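Local structure of peptidoglycan D,D-transpeptidase PbpA (Mycobacterium tuberculosis, 3UN7) at residues F257-R270 against V294-I308. The protein probably cross-links the peptidoglycan of the mycobacterial cell wall as a D,D-transpeptidase and helps to regulate cell length. Residues are numbered along the deposited sequence; the frame is centred on the assembly and turned at random.
Sequences FVQLGIRTGADALR and VGPIPDSAALGMTSI
Leu303 is a knob set among Gly261, Ile262, Ala266 and Leu269, and it illustrates how one branched side chain can serve two successive helices. Its CG stands anti to the backbone N (chi1 175°), directing the fork at the turn around Gly265; CD2 reaches Ala266 N at 3.6 Å, while CD1 lies 3.7 Å from Leu269 CD2. Packing is tightest where the axes of 257-264 and 300-306 approach to 8.1 Å: Ser307 OG lies 3.3 Å from Gly261 CA, directly against the backbone, and Gly304 lies against Val258 CG2 and Ile262 CD1. The buried Ser307 hydroxyl donates to Leu303 O, one turn back, from the face of that carbonyl plane opposite Ser307 N. These elements belong to the helical part of the penicillin-binding transpeptidase domain; Ile308, against Phe257 CB, lies about 6 Å, side chain to side chain, from Ser193, the probable acyl-ester nucleophile. Toward solvent the contact turns polar and more exposed. There Arg270, extended from CG to NE, runs alongside Ile297 in the opposite sense, NH1 donating to Pro296 O at 3.0 Å (154° at the hydrogen), while NH2 forms a salt bridge with Asp267 OD1 in the guanidinium plane and Ala266 CB lies over one face, off toward its rim.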
loop_
_atom_site.group_PDB
_atom_site.type_symbol
_atom_site.label_atom_id
_atom_site.label_comp_id
_atom_site.label_asym_id
_atom_site.label_seq_id
_atom_site.Cartn_x
_atom_site.Cartn_y
_atom_site.Cartn_z
ATOM N N PHE A 257 21.250 11.931 -5.346
ATOM C CA PHE A 257 20.835 10.549 -5.595
ATOM C C PHE A 257 20.983 10.105 -7.054
ATOM O O PHE A 257 21.198 8.920 -7.329
ATOM C CB PHE A 257 19.451 10.285 -5.011
ATOM C CG PHE A 257 19.483 10.176 -3.523
ATOM C CD1 PHE A 257 19.798 8.963 -2.924
ATOM C CD2 PHE A 257 19.307 11.301 -2.723
ATOM C CE1 PHE A 257 19.880 8.854 -1.541
ATOM C CE2 PHE A 257 19.392 11.200 -1.341
ATOM C CZ PHE A 257 19.680 9.965 -0.750
ATOM N N VAL A 258 20.891 11.053 -7.982
ATOM C CA VAL A 258 21.201 10.765 -9.384
ATOM C C VAL A 258 22.674 10.344 -9.445
ATOM O O VAL A 258 23.014 9.285 -9.988
ATOM C CB VAL A 258 20.921 11.997 -10.292
ATOM C CG1 VAL A 258 21.494 11.795 -11.701
ATOM C CG2 VAL A 258 19.416 12.261 -10.361
ATOM N N GLN A 259 23.531 11.162 -8.850
ATOM C CA GLN A 259 24.971 10.882 -8.795
ATOM C C GLN A 259 25.252 9.561 -8.061
ATOM O O GLN A 259 25.994 8.716 -8.554
ATOM C CB GLN A 259 25.713 12.054 -8.141
ATOM C CG GLN A 259 27.234 11.943 -8.176
ATOM C CD GLN A 259 27.896 12.979 -7.314
ATOM O OE1 GLN A 259 27.505 13.193 -6.169
ATOM N NE2 GLN A 259 28.895 13.648 -7.865
ATOM N N LEU A 260 24.607 9.368 -6.912
ATOM C CA LEU A 260 24.805 8.158 -6.113
ATOM C C LEU A 260 24.355 6.881 -6.836
ATOM O O LEU A 260 25.054 5.878 -6.805
ATOM C CB LEU A 260 24.102 8.281 -4.752
ATOM C CG LEU A 260 24.213 7.055 -3.828
ATOM C CD1 LEU A 260 25.660 6.867 -3.351
ATOM C CD2 LEU A 260 23.253 7.138 -2.639
ATOM N N GLY A 261 23.182 6.926 -7.468
ATOM C CA GLY A 261 22.651 5.764 -8.175
ATOM C C GLY A 261 23.499 5.373 -9.369
ATOM O O GLY A 261 23.791 4.193 -9.586
ATOM N N ILE A 262 23.884 6.360 -10.164
ATOM C CA ILE A 262 24.782 6.099 -11.291
ATOM C C ILE A 262 26.099 5.486 -10.785
ATOM O O ILE A 262 26.594 4.525 -11.362
ATOM C CB ILE A 262 24.994 7.357 -12.172
ATOM C CG1 ILE A 262 23.694 7.692 -12.917
ATOM C CG2 ILE A 262 26.170 7.162 -13.155
ATOM C CD1 ILE A 262 23.624 9.125 -13.442
ATOM N N ARG A 263 26.624 6.005 -9.679
ATOM C CA ARG A 263 27.849 5.456 -9.082
ATOM C C ARG A 263 27.641 4.008 -8.632
ATOM O O ARG A 263 28.506 3.151 -8.820
ATOM C CB ARG A 263 28.263 6.297 -7.879
ATOM C CG ARG A 263 29.688 6.062 -7.419
ATOM C CD ARG A 263 29.856 6.335 -5.922
ATOM N NE ARG A 263 29.976 7.738 -5.492
ATOM C CZ ARG A 263 30.370 8.785 -6.222
ATOM N NH1 ARG A 263 30.709 8.663 -7.504
ATOM N NH2 ARG A 263 30.430 9.987 -5.649
ATOM N N THR A 264 26.486 3.741 -8.028
ATOM C CA THR A 264 26.194 2.423 -7.476
ATOM C C THR A 264 25.976 1.389 -8.586
ATOM O O THR A 264 26.418 0.236 -8.472
ATOM C CB THR A 264 24.997 2.505 -6.490
ATOM O OG1 THR A 264 25.312 3.466 -5.461
ATOM C CG2 THR A 264 24.725 1.158 -5.836
ATOM N N GLY A 265 25.306 1.810 -9.658
ATOM C CA GLY A 265 25.170 1.004 -10.874
ATOM C C GLY A 265 23.831 0.302 -11.025
ATOM O O GLY A 265 23.155 -0.004 -10.035
ATOM N N ALA A 266 23.468 0.026 -12.275
ATOM C CA ALA A 266 22.185 -0.580 -12.613
ATOM C C ALA A 266 22.007 -1.986 -12.056
ATOM O O ALA A 266 20.912 -2.326 -11.629
ATOM C CB ALA A 266 21.964 -0.572 -14.123
ATOM N N ASP A 267 23.067 -2.797 -12.072
ATOM C CA ASP A 267 22.999 -4.171 -11.533
ATOM C C ASP A 267 22.662 -4.165 -10.041
ATOM O O ASP A 267 21.785 -4.907 -9.593
ATOM C CB ASP A 267 24.312 -4.923 -11.743
ATOM C CG ASP A 267 24.558 -5.308 -13.204
ATOM O OD1 ASP A 267 23.592 -5.386 -14.002
ATOM O OD2 ASP A 267 25.737 -5.548 -13.544
ATOM N N ALA A 268 23.370 -3.329 -9.281
ATOM C CA ALA A 268 23.155 -3.215 -7.836
ATOM C C ALA A 268 21.763 -2.691 -7.491
ATOM O O ALA A 268 21.147 -3.140 -6.524
ATOM C CB ALA A 268 24.241 -2.351 -7.196
ATOM N N LEU A 269 21.255 -1.756 -8.293
ATOM C CA LEU A 269 19.926 -1.185 -8.039
ATOM C C LEU A 269 18.827 -2.221 -8.313
ATOM O O LEU A 269 17.907 -2.383 -7.510
ATOM C CB LEU A 269 19.724 0.124 -8.828
ATOM C CG LEU A 269 18.608 1.097 -8.415
ATOM C CD1 LEU A 269 18.569 1.405 -6.907
ATOM C CD2 LEU A 269 18.750 2.381 -9.203
ATOM N N ARG A 270 18.957 -2.934 -9.436
ATOM C CA ARG A 270 18.080 -4.058 -9.804
ATOM C C ARG A 270 18.040 -5.135 -8.726
ATOM O O ARG A 270 16.975 -5.686 -8.425
ATOM C CB ARG A 270 18.577 -4.728 -11.101
ATOM C CG ARG A 270 18.460 -3.888 -12.370
ATOM C CD ARG A 270 18.770 -4.716 -13.649
ATOM N NE ARG A 270 18.845 -3.854 -14.832
ATOM C CZ ARG A 270 19.953 -3.593 -15.529
ATOM N NH1 ARG A 270 19.895 -2.772 -16.578
ATOM N NH2 ARG A 270 21.116 -4.150 -15.199
ATOM N N VAL A 294 11.289 -2.301 -11.136
ATOM C CA VAL A 294 12.309 -1.257 -11.218
ATOM C C VAL A 294 12.492 -0.793 -12.680
ATOM O O VAL A 294 13.089 0.256 -12.950
ATOM C CB VAL A 294 13.647 -1.748 -10.598
ATOM C CG1 VAL A 294 14.358 -2.746 -11.528
ATOM C CG2 VAL A 294 14.553 -0.577 -10.245
ATOM N N GLY A 295 11.978 -1.580 -13.621
ATOM C CA GLY A 295 12.140 -1.293 -15.048
ATOM C C GLY A 295 13.400 -1.932 -15.601
ATOM O O GLY A 295 14.227 -2.419 -14.832
ATOM N N PRO A 296 13.558 -1.937 -16.940
ATOM C CA PRO A 296 14.716 -2.587 -17.548
ATOM C C PRO A 296 16.023 -1.792 -17.422
ATOM O O PRO A 296 17.102 -2.375 -17.537
ATOM C CB PRO A 296 14.303 -2.738 -19.015
ATOM C CG PRO A 296 13.371 -1.577 -19.250
ATOM C CD PRO A 296 12.663 -1.330 -17.948
ATOM N N ILE A 297 15.930 -0.485 -17.177
ATOM C CA ILE A 297 17.117 0.397 -17.054
ATOM C C ILE A 297 18.081 0.277 -18.264
ATOM O O ILE A 297 19.229 -0.155 -18.104
ATOM C CB ILE A 297 17.891 0.193 -15.697
ATOM C CG1 ILE A 297 16.924 0.033 -14.498
ATOM C CG2 ILE A 297 18.813 1.358 -15.444
ATOM C CD1 ILE A 297 17.616 -0.277 -13.169
ATOM N N PRO A 298 17.614 0.667 -19.475
ATOM C CA PRO A 298 18.375 0.452 -20.730
ATOM C C PRO A 298 19.668 1.253 -20.852
ATOM O O PRO A 298 20.612 0.813 -21.518
ATOM C CB PRO A 298 17.386 0.885 -21.824
ATOM C CG PRO A 298 16.476 1.864 -21.155
ATOM C CD PRO A 298 16.322 1.339 -19.732
ATOM N N ASP A 299 19.714 2.426 -20.226
ATOM C CA ASP A 299 20.897 3.273 -20.297
ATOM C C ASP A 299 21.125 4.007 -18.989
ATOM O O ASP A 299 20.334 3.887 -18.040
ATOM C CB ASP A 299 20.806 4.265 -21.469
ATOM C CG ASP A 299 19.488 5.014 -21.505
ATOM O OD1 ASP A 299 19.091 5.607 -20.477
ATOM O OD2 ASP A 299 18.841 5.004 -22.576
ATOM N N SER A 300 22.210 4.768 -18.946
ATOM C CA SER A 300 22.579 5.510 -17.751
ATOM C C SER A 300 21.728 6.757 -17.513
ATOM O O SER A 300 21.597 7.198 -16.372
ATOM C CB SER A 300 24.061 5.835 -17.784
ATOM O OG SER A 300 24.783 4.621 -17.773
ATOM N N ALA A 301 21.149 7.320 -18.579
ATOM C CA ALA A 301 20.135 8.374 -18.412
ATOM C C ALA A 301 18.927 7.813 -17.659
ATOM O O ALA A 301 18.422 8.433 -16.707
ATOM C CB ALA A 301 19.715 8.943 -19.753
ATOM N N ALA A 302 18.477 6.634 -18.091
ATOM C CA ALA A 302 17.413 5.905 -17.419
ATOM C C ALA A 302 17.789 5.574 -15.978
ATOM O O ALA A 302 16.974 5.758 -15.069
ATOM C CB ALA A 302 17.046 4.637 -18.197
ATOM N N LEU A 303 19.023 5.114 -15.766
ATOM C CA LEU A 303 19.506 4.816 -14.408
ATOM C C LEU A 303 19.441 6.047 -13.512
ATOM O O LEU A 303 18.988 5.968 -12.358
ATOM C CB LEU A 303 20.936 4.247 -14.423
ATOM C CG LEU A 303 21.616 4.008 -13.063
ATOM C CD1 LEU A 303 20.809 3.068 -12.172
ATOM C CD2 LEU A 303 22.999 3.443 -13.275
ATOM N N GLY A 304 19.890 7.188 -14.040
ATOM C CA GLY A 304 19.776 8.446 -13.300
ATOM C C GLY A 304 18.354 8.686 -12.813
ATOM O O GLY A 304 18.137 8.981 -11.639
ATOM N N MET A 305 17.392 8.557 -13.726
ATOM C CA MET A 305 15.976 8.789 -13.438
ATOM C C MET A 305 15.392 7.712 -12.515
ATOM O O MET A 305 14.552 8.009 -11.665
ATOM C CB MET A 305 15.173 8.860 -14.745
ATOM C CG MET A 305 15.360 10.153 -15.561
ATOM S SD MET A 305 14.313 10.195 -17.063
ATOM C CE MET A 305 12.673 10.002 -16.307
ATOM N N THR A 306 15.841 6.468 -12.690
ATOM C CA THR A 306 15.421 5.343 -11.849
ATOM C C THR A 306 15.801 5.545 -10.387
ATOM O O THR A 306 15.048 5.156 -9.482
ATOM C CB THR A 306 15.996 3.998 -12.373
ATOM O OG1 THR A 306 15.454 3.724 -13.674
ATOM C CG2 THR A 306 15.656 2.826 -11.426
ATOM N N SER A 307 16.955 6.180 -10.172
ATOM C CA SER A 307 17.559 6.338 -8.848
ATOM C C SER A 307 16.755 7.255 -7.952
ATOM O O SER A 307 16.889 7.197 -6.731
ATOM C CB SER A 307 18.994 6.867 -8.976
ATOM O OG SER A 307 19.792 5.958 -9.711
ATOM N N ILE A 308 15.933 8.106 -8.567
ATOM C CA ILE A 308 14.977 8.964 -7.839
ATOM C C ILE A 308 13.530 8.555 -8.140
ATOM O O ILE A 308 12.603 9.370 -8.078
ATOM C CB ILE A 308 15.219 10.461 -8.117
ATOM C CG1 ILE A 308 15.164 10.754 -9.630
ATOM C CG2 ILE A 308 16.561 10.899 -7.504
ATOM C CD1 ILE A 308 15.267 12.258 -9.991
#